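Local coordinates for protein beta-lactamase (Burkholderia cenocepacia, PDB 5E2G) that probably hydrolyses beta-lactams to substituted beta-amino acids, a class C beta-lactamase activity, at residues Arg175-Pro178 / His184-Ile187. Sequence-based numbering, arbitrary orientation.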
loop_
_atom_site.group_PDB
_atom_site.type_symbol
_atom_site.label_atom_id
_atom_site.label_comp_id
_atom_site.label_asym_id
_atom_site.label_seq_id
_atom_site.Cartn_x
_atom_site.Cartn_y
_atom_site.Cartn_z
ATOM N N ARG A 175 13.043 7.908 9.363
ATOM C CA ARG A 175 13.186 6.613 10.011
ATOM C C ARG A 175 12.946 5.501 9.008
ATOM O O ARG A 175 13.886 4.810 8.618
ATOM C CB ARG A 175 12.210 6.498 11.180
ATOM C CG ARG A 175 12.602 5.535 12.279
ATOM C CD ARG A 175 11.475 5.321 13.338
ATOM N NE ARG A 175 11.574 4.050 14.062
ATOM C CZ ARG A 175 12.489 3.767 14.985
ATOM N NH1 ARG A 175 13.416 4.661 15.307
ATOM N NH2 ARG A 175 12.486 2.577 15.576
ATOM N N LEU A 176 11.698 5.321 8.570
ATOM C CA LEU A 176 11.358 4.142 7.776
ATOM C C LEU A 176 12.048 4.156 6.415
ATOM O O LEU A 176 12.760 3.209 6.065
ATOM C CB LEU A 176 9.841 4.032 7.605
ATOM C CG LEU A 176 9.394 2.803 6.805
ATOM C CD1 LEU A 176 9.772 1.532 7.539
ATOM C CD2 LEU A 176 7.909 2.804 6.488
ATOM N N PHE A 177 11.830 5.218 5.626
ATOM C CA PHE A 177 12.345 5.265 4.257
ATOM C C PHE A 177 13.857 5.103 4.192
ATOM O O PHE A 177 14.327 4.248 3.425
ATOM C CB PHE A 177 11.913 6.568 3.574
ATOM C CG PHE A 177 10.419 6.757 3.467
ATOM C CD1 PHE A 177 9.539 5.689 3.598
ATOM C CD2 PHE A 177 9.898 8.020 3.222
ATOM C CE1 PHE A 177 8.179 5.876 3.489
ATOM C CE2 PHE A 177 8.539 8.213 3.113
ATOM C CZ PHE A 177 7.679 7.142 3.246
ATOM N N PRO A 178 14.670 5.857 4.946
ATOM C CA PRO A 178 16.122 5.623 4.880
ATOM C C PRO A 178 16.542 4.258 5.385
ATOM O O PRO A 178 17.594 3.761 4.972
ATOM C CB PRO A 178 16.707 6.744 5.754
ATOM C CG PRO A 178 15.596 7.181 6.616
ATOM C CD PRO A 178 14.354 7.006 5.812
ATOM N N HIS A 184 14.075 8.297 -2.704
ATOM C CA HIS A 184 13.219 9.135 -3.539
ATOM C C HIS A 184 11.758 8.858 -3.225
ATOM O O HIS A 184 10.910 8.679 -4.103
ATOM C CB HIS A 184 13.565 8.940 -5.005
ATOM C CG HIS A 184 14.839 9.619 -5.393
ATOM N ND1 HIS A 184 14.919 10.980 -5.597
ATOM C CD2 HIS A 184 16.093 9.138 -5.564
ATOM C CE1 HIS A 184 16.164 11.305 -5.897
ATOM N NE2 HIS A 184 16.897 10.206 -5.883
ATOM N N THR A 185 11.462 8.850 -1.930
ATOM C CA THR A 185 10.151 8.524 -1.397
ATOM C C THR A 185 9.778 9.602 -0.391
ATOM O O THR A 185 10.579 9.925 0.490
ATOM C CB THR A 185 10.155 7.140 -0.734
ATOM O OG1 THR A 185 10.558 6.155 -1.688
ATOM C CG2 THR A 185 8.778 6.790 -0.214
ATOM N N TYR A 186 8.578 10.165 -0.528
ATOM C CA TYR A 186 8.194 11.328 0.261
ATOM C C TYR A 186 6.753 11.234 0.727
ATOM O O TYR A 186 5.885 10.742 0.004
ATOM C CB TYR A 186 8.367 12.626 -0.543
ATOM C CG TYR A 186 9.709 12.715 -1.219
ATOM C CD1 TYR A 186 10.858 13.000 -0.487
ATOM C CD2 TYR A 186 9.834 12.492 -2.582
ATOM C CE1 TYR A 186 12.094 13.073 -1.096
ATOM C CE2 TYR A 186 11.064 12.569 -3.203
ATOM C CZ TYR A 186 12.192 12.855 -2.455
ATOM O OH TYR A 186 13.419 12.922 -3.070
ATOM N N ILE A 187 6.508 11.717 1.943
ATOM C CA ILE A 187 5.168 12.164 2.302
ATOM C C ILE A 187 4.956 13.589 1.817
ATOM O O ILE A 187 3.938 13.912 1.194
ATOM C CB ILE A 187 4.954 12.047 3.823
ATOM C CG1 ILE A 187 5.052 10.590 4.277
ATOM C CG2 ILE A 187 3.622 12.647 4.229
ATOM C CD1 ILE A 187 4.029 9.682 3.639
#
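With CG of F177 anti to its carbonyl carbon (chi1 -60°) and CG2 of T185 anti to its backbone N, the phenyl ring and the threonine methyl are brought face to methyl, and the two side chains cross at about a right angle. The result is a clear case of a threonine presenting its two branches to different surroundings. The methyl CG2 sits over the middle of the F177 ring, 3.6 Å from the centroid and 10° off the ring normal, a CH-pi contact made nearly head-on to the face. Its distances to the six ring carbons are accordingly similar, from 3.6 Å between CG2 and CE2 to 4.0 Å between CG2 and CG. The hydroxyl OG1, on the other branch, is hydrogen-bonded to D228, which also takes the backbone N-H of H184, and to T224. Beside the methyl contact, the carbonyl O of T185 comes within 3.4 Å of CD2 of F177, away from the ring centre. The backbone N of I187 comes to the ring edge near its plane, 4.2 Å from CE2, while the I187 side chain touches more loosely, CG1 standing 4.4 Å from CE2. That same N is bonded to E173, one helical turn before F177, and L67 of helix 64-77 also packs on F177. The loop following helix 168-180 thus folds back against the helix it has just left. No hydrogen bond joins residues 175-178 to 184-187, which is consistent with cohesion mainly by dispersion and CH-pi attraction across this buried interface, the carbonyl O near CD2 adding at most a minor polar term.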